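Local coordinates for haloacid dehalogenase domain protein hydrolase (Planctomyces limnophilus, PDB 4OVY), which is probably a phosphatase-like hydrolase of the haloacid dehalogenase superfamily and binds a calcium ion in its metal site, at residues G45-E50 with E174-P179; M53-A58 with R133-C138; F149-Q152 with K156-I159. All blocks are in the same frame, centred on the assembly; numbering follows the deposited sequence. Where two conformers were deposited one is given.

Contact 1 of 3, residues G45-E50 with E174-P179; sequences GTLWCE and EVYGIP
Tyr176, on the last turn of helix 172-176, reaches into the loop 45-50 that follows strand 38-41 and meets Leu47 with the face of its ring. Leu47 CD1 sits over the centre of that ring, 3.8 Å from the centroid and 8° off the normal, a nearly ideal CH-pi contact. The CB of Leu47 adds to it from nearer the hydroxyl end, lying 3.6 Å from Tyr176 CZ. Val175 CG1 covers the opposite face near the rim, and the phenol is thus held between two aliphatic groups. Beyond the ring, Tyr176 OH stands over one face of the Trp48 indole, off toward its rim, with Trp48 CG 3.4 Å away; the two side chains cross at about a right angle. Trp48 CG falls between its own backbone N and carbonyl carbon (chi1 75°), which turns the indole face to the hydroxyl. The polar ends look elsewhere: Trp48 NE1 bonds to Asp44 OD1, a calcium ligand, while Tyr176 OH has a weak bond to Asn43 OD1. A leucine in place of Tyr176 would probably leave Leu47 CD1 without its aromatic face and Asn43 without this weak partner. Since no hydrogen bond crosses between 45-50 and 174-179, the union is one of dispersion and shape: apolar side chains pack behind the loop that follows the calcium ligand Asp44, while Trp48 gives its N-H to that ligand.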
ATOM      1  N   GLY A  45      -3.212 -19.080  10.393  1.00 18.53           N
ATOM      2  CA  GLY A  45      -4.014 -19.378  11.575  1.00 18.83           C
ATOM      3  C   GLY A  45      -5.344 -18.648  11.646  1.00 18.30           C
ATOM      4  O   GLY A  45      -6.138 -18.895  12.554  1.00 18.70           O
ATOM      5  N   THR A  46      -5.581 -17.740  10.699  1.00 16.59           N
ATOM      6  CA  THR A  46      -6.800 -16.945  10.659  1.00 17.99           C
ATOM      7  C   THR A  46      -7.616 -17.302   9.408  1.00 19.70           C
ATOM      8  O   THR A  46      -8.815 -17.558   9.509  1.00 20.34           O
ATOM      9  CB  THR A  46      -6.463 -15.446  10.704  1.00 18.03           C
ATOM     10  OG1 THR A  46      -5.915 -15.126  11.991  1.00 19.48           O
ATOM     11  CG2 THR A  46      -7.698 -14.587  10.465  1.00 17.98           C
ATOM     12  N   LEU A  47      -6.963 -17.307   8.245  1.00 19.31           N
ATOM     13  CA  LEU A  47      -7.587 -17.688   6.973  1.00 19.25           C
ATOM     14  C   LEU A  47      -7.228 -19.108   6.530  1.00 19.50           C
ATOM     15  O   LEU A  47      -7.958 -19.719   5.746  1.00 19.65           O
ATOM     16  CB  LEU A  47      -7.179 -16.707   5.870  1.00 19.66           C
ATOM     17  CG  LEU A  47      -7.640 -15.255   6.024  1.00 19.81           C
ATOM     18  CD1 LEU A  47      -7.168 -14.397   4.863  1.00 18.83           C
ATOM     19  CD2 LEU A  47      -9.160 -15.180   6.141  1.00 20.09           C
ATOM     20  N   TRP A  48      -6.088 -19.618   6.992  1.00 19.28           N
ATOM     21  CA  TRP A  48      -5.648 -20.959   6.633  1.00 20.04           C
ATOM     22  C   TRP A  48      -4.764 -21.577   7.711  1.00 19.58           C
ATOM     23  O   TRP A  48      -4.378 -20.913   8.670  1.00 19.34           O
ATOM     24  CB  TRP A  48      -4.952 -20.954   5.266  1.00 19.39           C
ATOM     25  CG  TRP A  48      -3.556 -20.401   5.217  1.00 19.80           C
ATOM     26  CD1 TRP A  48      -2.941 -19.597   6.138  1.00 19.05           C
ATOM     27  CD2 TRP A  48      -2.608 -20.584   4.156  1.00 19.90           C
ATOM     28  NE1 TRP A  48      -1.672 -19.289   5.722  1.00 20.20           N
ATOM     29  CE2 TRP A  48      -1.445 -19.875   4.507  1.00 19.49           C
ATOM     30  CE3 TRP A  48      -2.635 -21.275   2.940  1.00 19.96           C
ATOM     31  CZ2 TRP A  48      -0.320 -19.846   3.694  1.00 20.92           C
ATOM     32  CZ3 TRP A  48      -1.509 -21.244   2.134  1.00 20.39           C
ATOM     33  CH2 TRP A  48      -0.370 -20.540   2.516  1.00 20.79           C
ATOM     34  N   CYS A  49      -4.437 -22.845   7.526  0.50 18.64           N
ATOM     35  CA  CYS A  49      -3.750 -23.634   8.533  0.50 18.79           C
ATOM     36  C   CYS A  49      -2.272 -23.244   8.700  0.50 19.14           C
ATOM     37  O   CYS A  49      -1.585 -22.992   7.716  0.50 19.67           O
ATOM     38  CB  CYS A  49      -3.867 -25.099   8.136  0.50 18.52           C
ATOM     39  SG  CYS A  49      -3.255 -26.244   9.366  0.50 17.21           S
ATOM     40  N   GLU A  50      -1.797 -23.223   9.949  1.00 20.94           N
ATOM     41  CA  GLU A  50      -0.401 -22.869  10.279  1.00 22.00           C
ATOM     42  C   GLU A  50       0.300 -23.949  11.119  1.00 22.66           C
ATOM     43  O   GLU A  50       1.326 -23.683  11.743  1.00 23.79           O
ATOM     44  CB  GLU A  50      -0.346 -21.529  11.024  1.00 21.32           C
ATOM     45  CG  GLU A  50      -1.035 -21.570  12.375  1.00 22.42           C
ATOM     46  CD  GLU A  50      -1.053 -20.247  13.102  1.00 23.15           C
ATOM     47  OE1 GLU A  50      -0.315 -19.316  12.711  1.00 24.01           O
ATOM     48  OE2 GLU A  50      -1.822 -20.150  14.081  1.00 22.95           O
ATOM     49  N   GLU A 174      -6.749 -15.492  -6.361  1.00 23.57           N
ATOM     50  CA  GLU A 174      -7.501 -16.696  -6.728  1.00 26.01           C
ATOM     51  C   GLU A 174      -8.156 -17.355  -5.516  1.00 23.74           C
ATOM     52  O   GLU A 174      -9.302 -17.798  -5.587  1.00 25.79           O
ATOM     53  CB  GLU A 174      -6.597 -17.720  -7.413  1.00 31.91           C
ATOM     54  CG  GLU A 174      -7.329 -18.967  -7.909  1.00 39.61           C
ATOM     55  CD  GLU A 174      -6.429 -20.195  -8.041  1.00 53.33           C
ATOM     56  OE1 GLU A 174      -5.189 -20.040  -8.163  1.00 64.07           O
ATOM     57  OE2 GLU A 174      -6.967 -21.328  -8.023  1.00 71.75           O
ATOM     58  N   VAL A 175      -7.418 -17.434  -4.415  1.00 20.47           N
ATOM     59  CA  VAL A 175      -7.832 -18.241  -3.267  1.00 21.00           C
ATOM     60  C   VAL A 175      -8.776 -17.484  -2.339  1.00 19.77           C
ATOM     61  O   VAL A 175      -9.797 -18.035  -1.922  1.00 21.18           O
ATOM     62  CB  VAL A 175      -6.602 -18.766  -2.491  1.00 22.31           C
ATOM     63  CG1 VAL A 175      -7.016 -19.467  -1.205  1.00 23.09           C
ATOM     64  CG2 VAL A 175      -5.790 -19.711  -3.376  1.00 21.86           C
ATOM     65  N   TYR A 176      -8.435 -16.235  -2.025  1.00 19.55           N
ATOM     66  CA  TYR A 176      -9.205 -15.413  -1.079  1.00 19.10           C
ATOM     67  C   TYR A 176     -10.021 -14.301  -1.729  1.00 19.19           C
ATOM     68  O   TYR A 176     -10.835 -13.663  -1.052  1.00 19.70           O
ATOM     69  CB  TYR A 176      -8.262 -14.738  -0.065  1.00 18.26           C
ATOM     70  CG  TYR A 176      -7.490 -15.672   0.834  1.00 19.11           C
ATOM     71  CD1 TYR A 176      -8.113 -16.738   1.477  1.00 19.05           C
ATOM     72  CD2 TYR A 176      -6.133 -15.460   1.085  1.00 19.45           C
ATOM     73  CE1 TYR A 176      -7.405 -17.578   2.323  1.00 20.26           C
ATOM     74  CE2 TYR A 176      -5.417 -16.299   1.929  1.00 19.21           C
ATOM     75  CZ  TYR A 176      -6.055 -17.353   2.545  1.00 19.59           C
ATOM     76  OH  TYR A 176      -5.356 -18.183   3.386  1.00 19.93           O
ATOM     77  N   GLY A 177      -9.790 -14.035  -3.013  1.00 19.13           N
ATOM     78  CA  GLY A 177     -10.410 -12.887  -3.674  1.00 20.35           C
ATOM     79  C   GLY A 177      -9.766 -11.568  -3.292  1.00 21.23           C
ATOM     80  O   GLY A 177     -10.370 -10.516  -3.451  1.00 22.37           O
ATOM     81  N   ILE A 178      -8.529 -11.618  -2.799  1.00 20.07           N
ATOM     82  CA  ILE A 178      -7.842 -10.428  -2.333  1.00 18.60           C
ATOM     83  C   ILE A 178      -6.692 -10.111  -3.284  1.00 18.57           C
ATOM     84  O   ILE A 178      -5.743 -10.907  -3.396  1.00 20.05           O
ATOM     85  CB  ILE A 178      -7.325 -10.628  -0.896  1.00 18.93           C
ATOM     86  CG1 ILE A 178      -8.513 -10.854   0.048  1.00 19.64           C
ATOM     87  CG2 ILE A 178      -6.495  -9.427  -0.460  1.00 18.79           C
ATOM     88  CD1 ILE A 178      -8.127 -11.240   1.463  1.00 20.88           C
ATOM     89  N   PRO A 179      -6.768  -8.960  -3.979  1.00 17.53           N
ATOM     90  CA  PRO A 179      -5.738  -8.602  -4.947  1.00 18.90           C
ATOM     91  C   PRO A 179      -4.443  -8.158  -4.270  1.00 18.19           C
ATOM     92  O   PRO A 179      -4.460  -7.814  -3.096  1.00 17.99           O
ATOM     93  CB  PRO A 179      -6.369  -7.431  -5.692  1.00 19.91           C
ATOM     94  CG  PRO A 179      -7.200  -6.757  -4.659  1.00 20.10           C
ATOM     95  CD  PRO A 179      -7.742  -7.865  -3.802  1.00 19.69           C
TER

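Contact 2 of 3, residues M53-A58 with R133-C138; sequences MYVQLA and RPYTEC
Val55 and Tyr135 make most of this contact, and they do so by apolar packing. Both methyls of Val55 address the ring near its root: CG2 comes within 3.6 Å of Tyr135 CD1, and CG1 lies 3.7 Å from Tyr135 CG. With CG1 anti to the backbone N (chi1 175°), CG2 falls beside that nitrogen, and the fork of the valine is presented to the tyrosine. The two side chains run past one another in opposite directions. Further out along the ring, the methyl of Ala58, one helical turn on, lies 4.0 Å from Tyr135 OH.

The second kind of interaction is CH-pi. Val55 CG1 is over the face of the ring, 4.1 Å from the centroid and 25° off the normal, displaced toward the rim instead of centred. The Tyr135 ring also meets that of Trp122, with planes nearly parallel, and Trp122 in turn touches Val55 and Ala58.

No hydrogen bond crosses between 53-58 and 133-138. Within 133-138, Arg133 takes Glu137 side-on: Arg133 NE is 3.0 Å from Glu137 OE1, which accepts through its anti lone pair, in the guanidinium plane, and NH2 reaches the same oxygen. Arg133 NH2 also bonds to Pro303 O. Cys138 N bonds to Tyr135 O, closing a 3-10 turn.

The first turn of helix 55-67, with Tyr54 at its N-cap, is thereby packed on the 3-10 turn that precedes helix 141-152. Between them the chain is mostly helical, without strands, so the contact probably joins the two crossings between the core and a helical cap inserted after strand 38-41.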
HETATM    1  N   MSE A  53       3.625 -26.081  10.907  1.00 23.32           N
HETATM    2  CA  MSE A  53       4.413 -24.837  10.876  1.00 22.62           C
HETATM    3  C   MSE A  53       3.812 -23.854   9.909  1.00 22.44           C
HETATM    4  O   MSE A  53       2.981 -24.216   9.070  1.00 24.22           O
HETATM    5  CB  MSE A  53       5.872 -25.108  10.468  1.00 23.82           C
HETATM    6  CG  MSE A  53       5.987 -25.686   9.063  1.00 23.86           C
HETATM    7 SE   MSE A  53       7.848 -26.157   8.637  1.00 28.97          SE
HETATM    8  CE  MSE A  53       7.782 -27.938   9.474  1.00 31.53           C
ATOM      9  N   TYR A  54       4.242 -22.598   9.996  1.00 21.49           N
ATOM     10  CA  TYR A  54       3.827 -21.587   9.026  1.00 21.01           C
ATOM     11  C   TYR A  54       4.153 -22.133   7.645  1.00 20.66           C
ATOM     12  O   TYR A  54       5.229 -22.717   7.443  1.00 21.46           O
ATOM     13  CB  TYR A  54       4.548 -20.251   9.264  1.00 22.31           C
ATOM     14  CG  TYR A  54       4.379 -19.675  10.664  1.00 22.61           C
ATOM     15  CD1 TYR A  54       3.118 -19.575  11.250  1.00 23.10           C
ATOM     16  CD2 TYR A  54       5.477 -19.212  11.393  1.00 24.17           C
ATOM     17  CE1 TYR A  54       2.955 -19.045  12.519  1.00 25.97           C
ATOM     18  CE2 TYR A  54       5.318 -18.675  12.664  1.00 25.59           C
ATOM     19  CZ  TYR A  54       4.053 -18.597  13.225  1.00 27.36           C
ATOM     20  OH  TYR A  54       3.872 -18.074  14.494  1.00 28.74           O
ATOM     21  N   VAL A  55       3.234 -21.969   6.695  1.00 20.16           N
ATOM     22  CA  VAL A  55       3.439 -22.534   5.366  1.00 20.53           C
ATOM     23  C   VAL A  55       4.701 -21.965   4.709  1.00 19.54           C
ATOM     24  O   VAL A  55       5.417 -22.689   4.021  1.00 19.72           O
ATOM     25  CB  VAL A  55       2.215 -22.324   4.446  1.00 21.42           C
ATOM     26  CG1 VAL A  55       2.512 -22.808   3.032  1.00 21.19           C
ATOM     27  CG2 VAL A  55       1.004 -23.066   5.006  1.00 21.69           C
ATOM     28  N   GLN A  56       4.977 -20.677   4.917  1.00 20.92           N
ATOM     29  CA  GLN A  56       6.196 -20.092   4.373  1.00 21.35           C
ATOM     30  C   GLN A  56       7.456 -20.719   4.978  1.00 20.83           C
ATOM     31  O   GLN A  56       8.483 -20.774   4.311  1.00 20.31           O
ATOM     32  CB  GLN A  56       6.228 -18.574   4.520  1.00 21.53           C
ATOM     33  CG  GLN A  56       7.395 -17.929   3.783  1.00 22.05           C
ATOM     34  CD  GLN A  56       7.409 -16.424   3.893  1.00 21.72           C
ATOM     35  OE1 GLN A  56       6.393 -15.805   4.185  1.00 24.95           O
ATOM     36  NE2 GLN A  56       8.562 -15.827   3.645  1.00 23.78           N
ATOM     37  N   LEU A  57       7.384 -21.184   6.222  1.00 21.18           N
ATOM     38  CA  LEU A  57       8.525 -21.894   6.817  1.00 22.45           C
ATOM     39  C   LEU A  57       8.747 -23.236   6.111  1.00 23.39           C
ATOM     40  O   LEU A  57       9.897 -23.609   5.830  1.00 20.41           O
ATOM     41  CB  LEU A  57       8.358 -22.056   8.333  1.00 24.32           C
ATOM     42  CG  LEU A  57       9.561 -22.634   9.090  1.00 25.00           C
ATOM     43  CD1 LEU A  57      10.840 -21.857   8.804  1.00 25.93           C
ATOM     44  CD2 LEU A  57       9.268 -22.669  10.584  1.00 28.94           C
ATOM     45  N   ALA A  58       7.657 -23.944   5.794  1.00 21.62           N
ATOM     46  CA  ALA A  58       7.743 -25.169   4.988  1.00 21.83           C
ATOM     47  C   ALA A  58       8.422 -24.884   3.639  1.00 21.40           C
ATOM     48  O   ALA A  58       9.288 -25.637   3.201  1.00 22.74           O
ATOM     49  CB  ALA A  58       6.363 -25.785   4.774  1.00 22.41           C
ATOM     50  N   ARG A 133      -3.252 -32.360   0.683  1.00 24.73           N
ATOM     51  CA  ARG A 133      -3.806 -31.456  -0.315  1.00 23.56           C
ATOM     52  C   ARG A 133      -2.851 -30.266  -0.389  1.00 23.36           C
ATOM     53  O   ARG A 133      -2.064 -30.052   0.543  1.00 22.38           O
ATOM     54  CB  ARG A 133      -5.179 -30.950   0.122  1.00 25.53           C
ATOM     55  CG  ARG A 133      -6.224 -32.036   0.323  1.00 27.95           C
ATOM     56  CD  ARG A 133      -7.450 -31.496   1.046  1.00 33.77           C
ATOM     57  NE  ARG A 133      -8.238 -30.588   0.210  1.00 36.25           N
ATOM     58  CZ  ARG A 133      -9.416 -30.063   0.557  1.00 37.45           C
ATOM     59  NH1 ARG A 133      -9.965 -30.340   1.736  1.00 35.16           N
ATOM     60  NH2 ARG A 133     -10.055 -29.258  -0.287  1.00 41.63           N
ATOM     61  N   PRO A 134      -2.922 -29.480  -1.476  1.00 22.18           N
ATOM     62  CA  PRO A 134      -2.133 -28.254  -1.529  1.00 21.51           C
ATOM     63  C   PRO A 134      -2.454 -27.353  -0.341  1.00 20.02           C
ATOM     64  O   PRO A 134      -3.586 -27.351   0.145  1.00 20.19           O
ATOM     65  CB  PRO A 134      -2.597 -27.588  -2.826  1.00 25.02           C
ATOM     66  CG  PRO A 134      -3.144 -28.691  -3.652  1.00 27.59           C
ATOM     67  CD  PRO A 134      -3.742 -29.661  -2.686  1.00 24.75           C
ATOM     68  N   TYR A 135      -1.470 -26.596   0.116  1.00 20.03           N
ATOM     69  CA  TYR A 135      -1.668 -25.718   1.267  1.00 21.18           C
ATOM     70  C   TYR A 135      -2.778 -24.692   1.016  1.00 20.60           C
ATOM     71  O   TYR A 135      -3.469 -24.288   1.946  1.00 20.99           O
ATOM     72  CB  TYR A 135      -0.355 -25.018   1.635  1.00 20.44           C
ATOM     73  CG  TYR A 135       0.669 -25.933   2.260  1.00 19.44           C
ATOM     74  CD1 TYR A 135       0.555 -26.319   3.591  1.00 20.69           C
ATOM     75  CD2 TYR A 135       1.761 -26.401   1.531  1.00 21.57           C
ATOM     76  CE1 TYR A 135       1.494 -27.151   4.182  1.00 21.90           C
ATOM     77  CE2 TYR A 135       2.705 -27.237   2.114  1.00 21.86           C
ATOM     78  CZ  TYR A 135       2.572 -27.603   3.440  1.00 22.46           C
ATOM     79  OH  TYR A 135       3.501 -28.431   4.031  1.00 24.01           O
ATOM     80  N   THR A 136      -2.954 -24.295  -0.242  1.00 22.62           N
ATOM     81  CA  THR A 136      -4.002 -23.354  -0.632  1.00 23.68           C
ATOM     82  C   THR A 136      -5.419 -23.946  -0.566  1.00 23.69           C
ATOM     83  O   THR A 136      -6.389 -23.206  -0.683  1.00 25.26           O
ATOM     84  CB  THR A 136      -3.757 -22.812  -2.055  1.00 24.37           C
ATOM     85  OG1 THR A 136      -3.542 -23.910  -2.945  1.00 25.69           O
ATOM     86  CG2 THR A 136      -2.518 -21.902  -2.089  1.00 27.66           C
ATOM     87  N   GLU A 137      -5.532 -25.265  -0.404  1.00 23.17           N
ATOM     88  CA  GLU A 137      -6.815 -25.912  -0.114  1.00 24.02           C
ATOM     89  C   GLU A 137      -7.040 -26.115   1.385  1.00 23.62           C
ATOM     90  O   GLU A 137      -8.123 -26.552   1.802  1.00 25.38           O
ATOM     91  CB  GLU A 137      -6.933 -27.243  -0.855  1.00 25.66           C
ATOM     92  CG  GLU A 137      -7.146 -27.077  -2.350  1.00 29.63           C
ATOM     93  CD  GLU A 137      -7.237 -28.401  -3.091  1.00 35.43           C
ATOM     94  OE1 GLU A 137      -7.629 -29.424  -2.483  1.00 36.40           O
ATOM     95  OE2 GLU A 137      -6.911 -28.416  -4.295  1.00 41.61           O
ATOM     96  N   CYS A 138      -6.036 -25.772   2.196  1.00 21.12           N
ATOM     97  CA  CYS A 138      -6.159 -25.840   3.645  1.00 20.99           C
ATOM     98  C   CYS A 138      -6.577 -24.479   4.209  1.00 21.60           C
ATOM     99  O   CYS A 138      -6.135 -24.053   5.279  1.00 21.00           O
ATOM    100  CB  CYS A 138      -4.855 -26.358   4.254  1.00 23.12           C
ATOM    101  SG  CYS A 138      -4.399 -27.995   3.614  1.00 24.46           S
TER

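Contact 3 of 3, residues F149-Q152 with K156-I159; sequences FLRQ and KTFI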
ATOM      1  N   PHE A 149     -19.070 -12.246   2.129  1.00 22.86           N
ATOM      2  CA  PHE A 149     -20.151 -11.526   2.793  1.00 23.25           C
ATOM      3  C   PHE A 149     -19.777 -10.055   2.988  1.00 21.82           C
ATOM      4  O   PHE A 149     -20.560  -9.155   2.701  1.00 21.17           O
ATOM      5  CB  PHE A 149     -20.448 -12.188   4.143  1.00 23.91           C
ATOM      6  CG  PHE A 149     -21.477 -11.468   4.973  1.00 25.22           C
ATOM      7  CD1 PHE A 149     -22.812 -11.442   4.582  1.00 26.87           C
ATOM      8  CD2 PHE A 149     -21.122 -10.851   6.162  1.00 25.02           C
ATOM      9  CE1 PHE A 149     -23.768 -10.795   5.355  1.00 29.33           C
ATOM     10  CE2 PHE A 149     -22.076 -10.194   6.937  1.00 27.21           C
ATOM     11  CZ  PHE A 149     -23.401 -10.167   6.532  1.00 26.73           C
ATOM     12  N   LEU A 150     -18.569  -9.821   3.478  1.00 21.60           N
ATOM     13  CA  LEU A 150     -18.084  -8.458   3.688  1.00 21.54           C
ATOM     14  C   LEU A 150     -17.956  -7.694   2.369  1.00 19.26           C
ATOM     15  O   LEU A 150     -18.365  -6.536   2.271  1.00 18.95           O
ATOM     16  CB  LEU A 150     -16.752  -8.483   4.439  1.00 21.04           C
ATOM     17  CG  LEU A 150     -16.862  -8.997   5.881  1.00 22.22           C
ATOM     18  CD1 LEU A 150     -15.494  -9.328   6.453  1.00 21.67           C
ATOM     19  CD2 LEU A 150     -17.592  -7.998   6.770  1.00 23.91           C
ATOM     20  N   ARG A 151     -17.408  -8.339   1.347  1.00 20.86           N
ATOM     21  CA  ARG A 151     -17.282  -7.688   0.039  1.00 22.35           C
ATOM     22  C   ARG A 151     -18.653  -7.393  -0.584  1.00 22.96           C
ATOM     23  O   ARG A 151     -18.835  -6.360  -1.216  1.00 21.15           O
ATOM     24  CB  ARG A 151     -16.377  -8.495  -0.892  1.00 24.20           C
ATOM     25  CG  ARG A 151     -14.911  -8.436  -0.464  1.00 24.87           C
ATOM     26  CD  ARG A 151     -13.972  -8.971  -1.536  1.00 27.55           C
ATOM     27  NE  ARG A 151     -14.149 -10.403  -1.757  1.00 27.76           N
ATOM     28  CZ  ARG A 151     -13.331 -11.373  -1.327  1.00 25.60           C
ATOM     29  NH1 ARG A 151     -13.630 -12.629  -1.604  1.00 24.82           N
ATOM     30  NH2 ARG A 151     -12.227 -11.116  -0.623  1.00 22.24           N
ATOM     31  N   GLN A 152     -19.624  -8.274  -0.368  1.00 25.22           N
ATOM     32  CA  GLN A 152     -21.006  -8.018  -0.807  1.00 26.59           C
ATOM     33  C   GLN A 152     -21.595  -6.764  -0.162  1.00 25.08           C
ATOM     34  O   GLN A 152     -22.451  -6.115  -0.750  1.00 25.61           O
ATOM     35  CB  GLN A 152     -21.900  -9.226  -0.522  1.00 30.84           C
ATOM     36  CG  GLN A 152     -21.656 -10.405  -1.458  1.00 37.60           C
ATOM     37  CD  GLN A 152     -22.235 -11.715  -0.934  1.00 47.39           C
ATOM     38  OE1 GLN A 152     -23.054 -11.730  -0.007  1.00 53.12           O
ATOM     39  NE2 GLN A 152     -21.808 -12.825  -1.527  1.00 51.99           N
ATOM     40  N   LYS A 156     -13.705  -3.392   1.872  1.00 22.22           N
ATOM     41  CA  LYS A 156     -12.445  -3.782   1.239  1.00 21.19           C
ATOM     42  C   LYS A 156     -11.684  -4.663   2.213  1.00 18.93           C
ATOM     43  O   LYS A 156     -11.343  -4.228   3.318  1.00 18.15           O
ATOM     44  CB  LYS A 156     -11.576  -2.569   0.890  1.00 24.88           C
ATOM     45  CG  LYS A 156     -12.136  -1.709  -0.223  1.00 30.79           C
ATOM     46  CD  LYS A 156     -11.270  -0.489  -0.509  1.00 34.50           C
ATOM     47  CE  LYS A 156     -10.142  -0.770  -1.488  1.00 34.04           C
ATOM     48  NZ  LYS A 156      -9.742   0.468  -2.231  1.00 29.87           N
ATOM     49  N   THR A 157     -11.402  -5.887   1.784  1.00 16.35           N
ATOM     50  CA  THR A 157     -10.784  -6.902   2.625  1.00 17.99           C
ATOM     51  C   THR A 157      -9.277  -6.908   2.380  1.00 18.46           C
ATOM     52  O   THR A 157      -8.840  -7.147   1.259  1.00 19.10           O
ATOM     53  CB  THR A 157     -11.341  -8.305   2.308  1.00 18.76           C
ATOM     54  OG1 THR A 157     -11.201  -8.575   0.905  1.00 20.17           O
ATOM     55  CG2 THR A 157     -12.818  -8.408   2.694  1.00 19.20           C
ATOM     56  N   PHE A 158      -8.501  -6.634   3.426  1.00 18.87           N
ATOM     57  CA  PHE A 158      -7.040  -6.661   3.358  1.00 17.91           C
ATOM     58  C   PHE A 158      -6.467  -7.816   4.187  1.00 18.55           C
ATOM     59  O   PHE A 158      -7.010  -8.185   5.239  1.00 19.08           O
ATOM     60  CB  PHE A 158      -6.447  -5.376   3.944  1.00 17.79           C
ATOM     61  CG  PHE A 158      -6.549  -4.174   3.059  1.00 18.32           C
ATOM     62  CD1 PHE A 158      -7.757  -3.497   2.922  1.00 19.04           C
ATOM     63  CD2 PHE A 158      -5.422  -3.669   2.417  1.00 16.02           C
ATOM     64  CE1 PHE A 158      -7.843  -2.364   2.131  1.00 19.05           C
ATOM     65  CE2 PHE A 158      -5.509  -2.540   1.627  1.00 17.81           C
ATOM     66  CZ  PHE A 158      -6.718  -1.888   1.482  1.00 19.35           C
ATOM     67  N   ILE A 159      -5.346  -8.359   3.728  1.00 16.13           N
ATOM     68  CA  ILE A 159      -4.511  -9.208   4.574  1.00 18.15           C
ATOM     69  C   ILE A 159      -3.427  -8.349   5.227  1.00 18.53           C
ATOM     70  O   ILE A 159      -2.817  -7.502   4.571  1.00 16.96           O
ATOM     71  CB  ILE A 159      -3.864 -10.350   3.772  1.00 19.51           C
ATOM     72  CG1 ILE A 159      -4.920 -11.400   3.426  1.00 20.67           C
ATOM     73  CG2 ILE A 159      -2.733 -11.006   4.554  1.00 19.17           C
ATOM     74  CD1 ILE A 159      -4.445 -12.404   2.398  1.00 22.55           C
TER
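A helix packs here on the strand that follows it: the end of helix 141-152 lies against the start of strand 156-161, a parallel member of the central sheet of the haloacid dehalogenase-like fold, and the chain passes from one to the other through a tight connection. The two CA atoms nearest across the turn, those of Arg151 and Lys156, are 6.3 Å apart. Thr157 carries the strand's share, its first side-chain bond pointing at the helix, whereas that of Lys156 points away.

Arg151 supplies the polar half. Its first side-chain bond runs neither at the strand nor from it, but the chain bends at chi3 and brings the NH2 edge of the guanidinium to the threonine hydroxyl, the two side chains crossing at about a right angle. Arg151 NH2 gives a hydrogen bond to Thr157 OG1, 3.1 Å long with an N-H...O angle of 154°, and the oxygen lies 11° out of the guanidinium plane. The stronger partner of this nitrogen is Tyr176 O, outside both segments. Thr157 OG1 lies between its own backbone N and carbonyl carbon (chi1 54°), a rotation that sends the hydroxyl to the arginine and CG2 toward the helix.

The apolar half is slighter. Thr157 CG2 rests 3.8 Å from Arg151 CG and 4.3 Å from Leu150 CB. Leu150 itself goes on to Phe41 of strand 38-41 and to Val20 of helix 11-24. At the far side of the strand, Lys156 NZ forms a salt bridge with Glu181 of the second subunit.

One nitrogen of Arg151 thus serves two oxygens, a threonine hydroxyl and the carbonyl at the end of another helix; it probably helps to hold the Thr157 hydroxyl in this rotation while tying helix 141-152 to the chain beyond strand 156-161.

In the fold
Contact 1 is the common neighbour of the other two. Its centre is about 11 Å from that of contact 2 and about 12 Å from that of contact 3, while the centres of contacts 2 and 3 are about 22 Å apart, with nearest atoms about 10 Å apart. Trp48 is the link to contact 2: its CZ2 lies 3.6 Å from Val55 CB, and Cys49 N probably bonds to Cys138 O. Toward contact 3, Tyr176 CD2 packs on Ile159 CD1 at 3.7 Å. Both outer contacts are nested in the chain loop that contact 1 closes. The bound calcium is about 8 Å from the Trp48 side chain and about 11 Å from that of Val55, whereas contact 3 lies away from the metal site.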